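Long-range contacts in lactaldehyde dehydrogenase (Escherichia coli, PDB 2IMP), which oxidises L-lactaldehyde irreversibly to L-lactate with NAD+, also acts on glycolaldehyde, and serves the breakdown of L-fucose and L-rhamnose: residues K74-I79 with Y111-A116; R141-T146 with V222-M227; V293-Y298 with V391-T396. One frame throughout, in Å; residues are numbered along the deposited sequence.

Contact 1: K74-I79 with Y111-A116; sequences KISAGI and YIDYMA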
loop_
_atom_site.group_PDB
_atom_site.type_symbol
_atom_site.label_atom_id
_atom_site.label_comp_id
_atom_site.label_asym_id
_atom_site.label_seq_id
_atom_site.Cartn_x
_atom_site.Cartn_y
_atom_site.Cartn_z
ATOM N N LYS A 74 -3.044 5.092 28.064
ATOM C CA LYS A 74 -3.392 5.380 29.443
ATOM C C LYS A 74 -4.841 4.982 29.719
ATOM O O LYS A 74 -5.170 4.502 30.804
ATOM C CB LYS A 74 -3.203 6.868 29.749
ATOM C CG LYS A 74 -1.748 7.291 29.766
ATOM C CD LYS A 74 -1.597 8.774 30.008
ATOM C CE LYS A 74 -0.128 9.165 30.013
ATOM N NZ LYS A 74 0.031 10.644 30.155
ATOM N N ILE A 75 -5.698 5.183 28.719
ATOM C CA ILE A 75 -7.093 4.812 28.861
ATOM C C ILE A 75 -7.285 3.282 28.940
ATOM O O ILE A 75 -8.009 2.785 29.798
ATOM C CB ILE A 75 -7.950 5.380 27.704
ATOM C CG1 ILE A 75 -7.975 6.906 27.787
ATOM C CG2 ILE A 75 -9.372 4.816 27.782
ATOM C CD1 ILE A 75 -8.633 7.589 26.607
ATOM N N SER A 76 -6.628 2.547 28.046
ATOM C CA SER A 76 -6.736 1.099 28.085
ATOM C C SER A 76 -6.228 0.545 29.423
ATOM O O SER A 76 -6.824 -0.364 29.994
ATOM C CB SER A 76 -5.951 0.459 26.934
ATOM O OG SER A 76 -4.560 0.668 27.088
ATOM N N ALA A 77 -5.122 1.106 29.906
ATOM C CA ALA A 77 -4.575 0.689 31.187
ATOM C C ALA A 77 -5.567 0.969 32.339
ATOM O O ALA A 77 -5.663 0.199 33.290
ATOM C CB ALA A 77 -3.252 1.403 31.451
ATOM N N GLY A 78 -6.303 2.071 32.218
ATOM C CA GLY A 78 -7.289 2.414 33.228
ATOM C C GLY A 78 -8.425 1.405 33.188
ATOM O O GLY A 78 -8.968 1.015 34.227
ATOM N N ILE A 79 -8.787 0.978 31.980
ATOM C CA ILE A 79 -9.844 -0.011 31.809
ATOM C C ILE A 79 -9.495 -1.384 32.438
ATOM O O ILE A 79 -10.316 -1.982 33.143
ATOM C CB ILE A 79 -10.172 -0.214 30.309
ATOM C CG1 ILE A 79 -10.861 1.039 29.758
ATOM C CG2 ILE A 79 -11.025 -1.472 30.123
ATOM C CD1 ILE A 79 -11.082 1.016 28.246
ATOM N N TYR A 111 -8.090 -3.754 21.988
ATOM C CA TYR A 111 -8.443 -3.039 20.766
ATOM C C TYR A 111 -7.873 -1.607 20.760
ATOM O O TYR A 111 -7.302 -1.158 19.767
ATOM C CB TYR A 111 -9.965 -3.005 20.613
ATOM C CG TYR A 111 -10.453 -2.460 19.290
ATOM C CD1 TYR A 111 -10.581 -1.091 19.083
ATOM C CD2 TYR A 111 -10.829 -3.322 18.258
ATOM C CE1 TYR A 111 -11.075 -0.588 17.885
ATOM C CE2 TYR A 111 -11.326 -2.828 17.056
ATOM C CZ TYR A 111 -11.450 -1.461 16.879
ATOM O OH TYR A 111 -11.966 -0.969 15.708
ATOM N N ILE A 112 -8.034 -0.910 21.883
ATOM C CA ILE A 112 -7.503 0.444 22.011
ATOM C C ILE A 112 -5.968 0.463 21.823
ATOM O O ILE A 112 -5.439 1.290 21.091
ATOM C CB ILE A 112 -7.876 1.064 23.388
ATOM C CG1 ILE A 112 -9.400 1.253 23.468
ATOM C CG2 ILE A 112 -7.142 2.388 23.589
ATOM C CD1 ILE A 112 -9.919 1.833 24.787
ATOM N N ASP A 113 -5.277 -0.455 22.494
ATOM C CA ASP A 113 -3.834 -0.563 22.345
ATOM C C ASP A 113 -3.451 -0.835 20.876
ATOM O O ASP A 113 -2.527 -0.226 20.342
ATOM C CB ASP A 113 -3.271 -1.692 23.218
ATOM C CG ASP A 113 -3.159 -1.304 24.685
ATOM O OD1 ASP A 113 -3.103 -0.092 24.990
ATOM O OD2 ASP A 113 -3.108 -2.219 25.536
ATOM N N TYR A 114 -4.171 -1.768 20.256
ATOM C CA TYR A 114 -3.942 -2.091 18.853
ATOM C C TYR A 114 -4.072 -0.837 17.963
ATOM O O TYR A 114 -3.195 -0.551 17.146
ATOM C CB TYR A 114 -4.930 -3.170 18.381
ATOM C CG TYR A 114 -5.025 -3.294 16.875
ATOM C CD1 TYR A 114 -4.025 -3.925 16.132
ATOM C CD2 TYR A 114 -6.085 -2.711 16.186
ATOM C CE1 TYR A 114 -4.082 -3.960 14.730
ATOM C CE2 TYR A 114 -6.150 -2.734 14.799
ATOM C CZ TYR A 114 -5.150 -3.354 14.077
ATOM O OH TYR A 114 -5.220 -3.329 12.707
ATOM N N MET A 115 -5.161 -0.095 18.148
ATOM C CA MET A 115 -5.369 1.131 17.384
ATOM C C MET A 115 -4.279 2.197 17.629
ATOM O O MET A 115 -3.832 2.864 16.696
ATOM C CB MET A 115 -6.747 1.718 17.694
ATOM C CG MET A 115 -7.890 1.019 16.966
ATOM S SD MET A 115 -7.800 1.245 15.163
ATOM C CE MET A 115 -8.871 -0.048 14.598
ATOM N N ALA A 116 -3.849 2.336 18.883
ATOM C CA ALA A 116 -2.804 3.300 19.208
ATOM C C ALA A 116 -1.502 3.033 18.414
ATOM O O ALA A 116 -0.718 3.942 18.156
ATOM C CB ALA A 116 -2.507 3.273 20.716
#

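Contact 2: R141-T146 with V222-M227; sequences RALGVT and VAMVSM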
loop_
_atom_site.group_PDB
_atom_site.type_symbol
_atom_site.label_atom_id
_atom_site.label_comp_id
_atom_site.label_asym_id
_atom_site.label_seq_id
_atom_site.Cartn_x
_atom_site.Cartn_y
_atom_site.Cartn_z
ATOM N N ARG A 141 -5.186 13.854 6.603
ATOM C CA ARG A 141 -5.564 14.750 7.689
ATOM C C ARG A 141 -6.785 14.269 8.477
ATOM O O ARG A 141 -7.560 13.454 7.985
ATOM C CB ARG A 141 -5.891 16.148 7.143
ATOM C CG ARG A 141 -4.879 16.740 6.177
ATOM C CD ARG A 141 -3.542 17.002 6.838
ATOM N NE ARG A 141 -2.707 17.871 6.011
ATOM C CZ ARG A 141 -1.411 18.095 6.220
ATOM N NH1 ARG A 141 -0.784 17.509 7.232
ATOM N NH2 ARG A 141 -0.742 18.913 5.416
ATOM N N ALA A 142 -6.943 14.781 9.693
ATOM C CA ALA A 142 -8.100 14.433 10.497
ATOM C C ALA A 142 -9.379 15.076 9.909
ATOM O O ALA A 142 -9.293 16.039 9.147
ATOM C CB ALA A 142 -7.901 14.913 11.928
ATOM N N LEU A 143 -10.539 14.528 10.240
ATOM C CA LEU A 143 -11.787 15.100 9.760
ATOM C C LEU A 143 -12.158 16.349 10.565
ATOM O O LEU A 143 -12.682 17.323 10.034
ATOM C CB LEU A 143 -12.925 14.084 9.884
ATOM C CG LEU A 143 -12.686 12.722 9.242
ATOM C CD1 LEU A 143 -13.948 11.858 9.385
ATOM C CD2 LEU A 143 -12.318 12.929 7.767
ATOM N N GLY A 144 -11.860 16.288 11.857
ATOM C CA GLY A 144 -12.166 17.388 12.751
ATOM C C GLY A 144 -12.984 16.827 13.891
ATOM O O GLY A 144 -12.500 15.985 14.646
ATOM N N VAL A 145 -14.221 17.290 14.020
ATOM C CA VAL A 145 -15.106 16.801 15.070
ATOM C C VAL A 145 -15.984 15.633 14.607
ATOM O O VAL A 145 -16.672 15.742 13.595
ATOM C CB VAL A 145 -16.053 17.910 15.581
ATOM C CG1 VAL A 145 -17.083 17.312 16.544
ATOM C CG2 VAL A 145 -15.250 19.009 16.275
ATOM N N THR A 146 -15.947 14.528 15.342
ATOM C CA THR A 146 -16.761 13.374 15.000
ATOM C C THR A 146 -17.693 12.948 16.149
ATOM O O THR A 146 -17.464 13.297 17.315
ATOM C CB THR A 146 -15.889 12.140 14.588
ATOM O OG1 THR A 146 -15.249 11.583 15.744
ATOM C CG2 THR A 146 -14.808 12.555 13.577
ATOM N N VAL A 222 -20.088 18.906 12.872
ATOM C CA VAL A 222 -19.674 17.508 12.846
ATOM C C VAL A 222 -19.186 17.059 11.449
ATOM O O VAL A 222 -19.934 17.143 10.483
ATOM C CB VAL A 222 -20.837 16.579 13.289
ATOM C CG1 VAL A 222 -20.428 15.114 13.156
ATOM C CG2 VAL A 222 -21.227 16.892 14.732
ATOM N N ALA A 223 -17.934 16.617 11.356
ATOM C CA ALA A 223 -17.384 16.156 10.085
ATOM C C ALA A 223 -17.899 14.743 9.698
ATOM O O ALA A 223 -18.089 14.429 8.524
ATOM C CB ALA A 223 -15.864 16.154 10.150
ATOM N N MET A 224 -18.121 13.911 10.708
ATOM C CA MET A 224 -18.632 12.568 10.488
ATOM C C MET A 224 -19.407 11.991 11.678
ATOM O O MET A 224 -19.008 12.155 12.832
ATOM C CB MET A 224 -17.495 11.592 10.133
ATOM C CG MET A 224 -17.975 10.143 9.908
ATOM S SD MET A 224 -16.717 8.971 9.303
ATOM C CE MET A 224 -15.839 8.583 10.858
ATOM N N VAL A 225 -20.529 11.348 11.379
ATOM C CA VAL A 225 -21.311 10.695 12.404
ATOM C C VAL A 225 -21.208 9.164 12.269
ATOM O O VAL A 225 -21.472 8.605 11.204
ATOM C CB VAL A 225 -22.812 11.120 12.370
ATOM C CG1 VAL A 225 -23.438 10.810 11.010
ATOM C CG2 VAL A 225 -23.572 10.390 13.484
ATOM N N SER A 226 -20.771 8.512 13.338
ATOM C CA SER A 226 -20.633 7.067 13.347
ATOM C C SER A 226 -21.666 6.395 14.244
ATOM O O SER A 226 -21.830 6.773 15.403
ATOM C CB SER A 226 -19.230 6.667 13.807
ATOM O OG SER A 226 -19.114 5.254 13.872
ATOM N N MET A 227 -22.360 5.404 13.704
ATOM C CA MET A 227 -23.378 4.723 14.475
ATOM C C MET A 227 -23.536 3.226 14.197
ATOM O O MET A 227 -23.382 2.759 13.067
ATOM C CB MET A 227 -24.729 5.429 14.272
ATOM C CG MET A 227 -25.937 4.697 14.855
ATOM S SD MET A 227 -26.737 3.556 13.694
ATOM C CE MET A 227 -28.093 2.941 14.695
#

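Contact 3: V293-Y298 with V391-T396; sequences VQKGIY and VVAFDT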
loop_
_atom_site.group_PDB
_atom_site.type_symbol
_atom_site.label_atom_id
_atom_site.label_comp_id
_atom_site.label_asym_id
_atom_site.label_seq_id
_atom_site.Cartn_x
_atom_site.Cartn_y
_atom_site.Cartn_z
ATOM N N VAL A 293 -29.077 -26.114 5.601
ATOM C CA VAL A 293 -28.490 -27.450 5.644
ATOM C C VAL A 293 -28.926 -28.349 4.473
ATOM O O VAL A 293 -30.123 -28.511 4.243
ATOM C CB VAL A 293 -28.886 -28.157 6.953
ATOM C CG1 VAL A 293 -28.086 -29.437 7.121
ATOM C CG2 VAL A 293 -28.683 -27.217 8.130
ATOM N N GLN A 294 -27.981 -28.934 3.742
ATOM C CA GLN A 294 -28.408 -29.782 2.641
ATOM C C GLN A 294 -28.873 -31.193 3.041
ATOM O O GLN A 294 -28.456 -31.739 4.061
ATOM C CB GLN A 294 -27.344 -29.871 1.538
ATOM C CG GLN A 294 -26.008 -30.453 1.908
ATOM C CD GLN A 294 -25.144 -30.665 0.675
ATOM O OE1 GLN A 294 -23.963 -31.001 0.771
ATOM N NE2 GLN A 294 -25.739 -30.474 -0.499
ATOM N N LYS A 295 -29.759 -31.739 2.216
ATOM C CA LYS A 295 -30.359 -33.054 2.409
ATOM C C LYS A 295 -29.420 -34.161 2.950
ATOM O O LYS A 295 -29.635 -34.700 4.034
ATOM C CB LYS A 295 -30.968 -33.520 1.083
ATOM C CG LYS A 295 -31.756 -32.446 0.331
ATOM C CD LYS A 295 -33.012 -32.020 1.076
ATOM C CE LYS A 295 -33.834 -31.041 0.247
ATOM N NZ LYS A 295 -35.143 -30.722 0.887
ATOM N N GLY A 296 -28.396 -34.486 2.170
ATOM C CA GLY A 296 -27.456 -35.524 2.552
ATOM C C GLY A 296 -27.139 -35.654 4.030
ATOM O O GLY A 296 -27.026 -36.767 4.539
ATOM N N ILE A 297 -26.993 -34.528 4.723
ATOM C CA ILE A 297 -26.661 -34.551 6.142
ATOM C C ILE A 297 -27.726 -33.907 7.062
ATOM O O ILE A 297 -27.569 -33.872 8.281
ATOM C CB ILE A 297 -25.290 -33.857 6.383
ATOM C CG1 ILE A 297 -24.833 -34.069 7.828
ATOM C CG2 ILE A 297 -25.398 -32.363 6.074
ATOM C CD1 ILE A 297 -23.480 -33.460 8.131
ATOM N N TYR A 298 -28.802 -33.418 6.455
ATOM C CA TYR A 298 -29.884 -32.774 7.192
ATOM C C TYR A 298 -30.258 -33.450 8.531
ATOM O O TYR A 298 -30.031 -32.887 9.603
ATOM C CB TYR A 298 -31.133 -32.689 6.314
ATOM C CG TYR A 298 -32.236 -31.838 6.906
ATOM C CD1 TYR A 298 -32.263 -30.456 6.707
ATOM C CD2 TYR A 298 -33.241 -32.408 7.679
ATOM C CE1 TYR A 298 -33.269 -29.666 7.267
ATOM C CE2 TYR A 298 -34.248 -31.629 8.244
ATOM C CZ TYR A 298 -34.256 -30.261 8.034
ATOM O OH TYR A 298 -35.255 -29.499 8.594
ATOM N N VAL A 391 -34.225 -23.175 10.339
ATOM C CA VAL A 391 -33.460 -24.085 9.499
ATOM C C VAL A 391 -34.117 -24.385 8.142
ATOM O O VAL A 391 -35.301 -24.711 8.064
ATOM C CB VAL A 391 -33.187 -25.428 10.213
ATOM C CG1 VAL A 391 -32.312 -26.307 9.333
ATOM C CG2 VAL A 391 -32.514 -25.180 11.557
ATOM N N VAL A 392 -33.327 -24.261 7.086
ATOM C CA VAL A 392 -33.804 -24.504 5.739
ATOM C C VAL A 392 -32.938 -25.505 4.969
ATOM O O VAL A 392 -31.716 -25.345 4.876
ATOM C CB VAL A 392 -33.875 -23.178 4.936
ATOM C CG1 VAL A 392 -34.294 -23.448 3.496
ATOM C CG2 VAL A 392 -34.854 -22.230 5.602
ATOM N N ALA A 393 -33.574 -26.540 4.437
ATOM C CA ALA A 393 -32.851 -27.543 3.683
ATOM C C ALA A 393 -32.632 -27.141 2.222
ATOM O O ALA A 393 -33.388 -26.342 1.681
ATOM C CB ALA A 393 -33.586 -28.879 3.756
ATOM N N PHE A 394 -31.589 -27.684 1.607
ATOM C CA PHE A 394 -31.291 -27.394 0.214
ATOM C C PHE A 394 -30.606 -28.566 -0.506
ATOM O O PHE A 394 -30.075 -29.468 0.142
ATOM C CB PHE A 394 -30.422 -26.129 0.105
ATOM C CG PHE A 394 -29.005 -26.305 0.594
ATOM C CD1 PHE A 394 -28.018 -26.796 -0.252
ATOM C CD2 PHE A 394 -28.662 -25.982 1.904
ATOM C CE1 PHE A 394 -26.710 -26.961 0.195
ATOM C CE2 PHE A 394 -27.357 -26.144 2.362
ATOM C CZ PHE A 394 -26.379 -26.635 1.508
ATOM N N ASP A 395 -30.628 -28.547 -1.833
ATOM C CA ASP A 395 -30.016 -29.610 -2.614
ATOM C C ASP A 395 -28.588 -29.305 -3.116
ATOM O O ASP A 395 -27.664 -30.088 -2.889
ATOM C CB ASP A 395 -30.913 -29.962 -3.808
ATOM C CG ASP A 395 -32.263 -30.523 -3.379
ATOM O OD1 ASP A 395 -32.292 -31.613 -2.765
ATOM O OD2 ASP A 395 -33.297 -29.876 -3.652
ATOM N N THR A 396 -28.415 -28.170 -3.786
ATOM C CA THR A 396 -27.101 -27.820 -4.304
ATOM C C THR A 396 -26.474 -26.526 -3.731
ATOM O O THR A 396 -27.173 -25.654 -3.210
ATOM C CB THR A 396 -27.128 -27.695 -5.840
ATOM O OG1 THR A 396 -27.966 -26.596 -6.215
ATOM C CG2 THR A 396 -27.667 -28.972 -6.465
HETATM O O HOH W 1 -35.882 -27.424 7.389
#

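Contact 1: K74-I79 with Y111-A116
Ile79 and Ile112 meet tip to tip at the tight, buried end of this helix pair. Their CD1 methyls lie 3.7 Å apart. Both side chains have CG1 beside the backbone N and run on extended to CD1 (chi1 -70° and -66°), which sends each terminal methyl across the gap. Ile75 joins more loosely, with its CG2 4.3 Å from Ile112 CD1. The CG2 branch of Ile112 turns the other way and rests 4.0 Å from Ser76 CB. Ser76 and Ile112 are also where the two backbones come closest. The axes of the two segments run at 167° to each other and approach to 9.1 Å. They belong to helices 65-81 and 98-116, an antiparallel pair joined through helix 83-94 in the aldehyde dehydrogenase fold. Helix 155-168, which carries the lactate-binding Arg161, closes over the apolar end: Ala160 touches Ile112, Met163 touches Ile75 and Phe156 touches Ile79. Ile191 of helix 183-195 also packs on Ile79. The other side of the contact is polar and more open. Here Asp113 is partly exposed. Its CG stands beside the backbone N, and the carboxylate reaches helix 65-81. Asp113 OD1 lies 2.7 Å from Ser76 OG. The hydroxyl has one proton and two acceptors in reach, this oxygen and the carbonyl of Arg73, and the choice between them stays open. Asp113 OD2 forms a salt bridge with Arg80 NH2.

Contact 2: R141-T146 with V222-M227
Met224 lies against Leu143, a residue of the loop that interrupts strand 134-149. The contact sits beside the parallel pairing of 134-149 with 222-227, in the Rossmann-like sheet of the cofactor-binding part of the fold. Strand 134-149 lies between strands 172-176 and 222-227 there, and this contact is its side toward 222-227. The methionine can be followed outward. Its CB is 3.6 Å from Leu143 CD1. A chi1 of 179° puts CG anti to the backbone N, where it stands a little further from that methyl. SD then comes 4.0 Å from Leu143 CD1. At SD the chain bends (chi3 80°), and CE stays beside Leu143 CD1 at 4.1 Å. One leucine methyl thus serves three atoms of the methionine. Lys247 and Tyr469 also touch this side chain. Nearer the backbone, Leu143 CB packs 3.6 Å from Ala223 CB. Gly144 follows, in a backbone shape that would push any CB against the carbonyl O of Leu143. The strand pairing itself is thin. Ala223 N donates to Val145 O at 2.7 Å, with the donor nearly along the C=O axis (166°). Thr146 and Met224 form a parallel bridge, and both side chains rise on one face of the sheet. Thr146 OG1 turns to the next strand and bonds to Thr172 O. Further along, Met227 touches the bound NADH, so this strand runs from the contact into the cofactor pocket. Beside the bridge, Thr146 CA lies 3.4 Å from Met224 O, a bent CA-H...O contact.

Contact 3: V293-Y298 with V391-T396
One face of the Phe394 ring takes Gln294 CB, a CH-pi contact 3.5 Å from the centroid and 20° off the ring normal. The backbone N of Gln294 lies over the same face, and Thr396 N sits at the edge, in plane. Gln294 CG takes the position between N and the carbonyl carbon (chi1 61°), and the extended chain brings the amide to 18° from the ring plane. Its OE1 accepts from Asp262 N. The Tyr298 ring has Val293 O at its edge, and Ala393 CB approaches CD1 obliquely at 3.6 Å. A water links Tyr298 OH to Val391 O. Parallel pairing holds the backbones: Val293 N to Val392 O (2.8 Å), Phe394 N to Val293 O and Lys295 N to Phe394 O. With an alanine in place of Phe394, Gln294 CB is likely to lose the ring face it rests on, and a gap would probably open toward Ala400 and Met403. Both strands lie inside the sheet of the catalytic domain. Strand 290-294 lies between 257-260 and 388-394, and 388-394 also pairs with 368-371. Leu371 touches Tyr298 at the start of helix 298-310, and helix 397-405 packs on Phe394.

In the fold
The three contacts come one after another along the chain, and none nests in or crosses another. From the N terminus, contact 1 closes first, bringing helix 98-116 back on helix 65-81 after a mostly helical loop of 31 residues. Contact 2 closes next across 75 residues: strand 222-227 returns beside strand 134-149 after the chain has passed through helices 155-168, 183-195 and 209-218. The centres of contacts 1 and 2 are about 21 Å apart, and helix 155-168, which soon follows strand 134-149, packs on contact 1. Contact 3 closes the longest loop, 92 residues, and pairs strands 290-294 and 388-394 in another sheet, on the opposite side of the chain's centre.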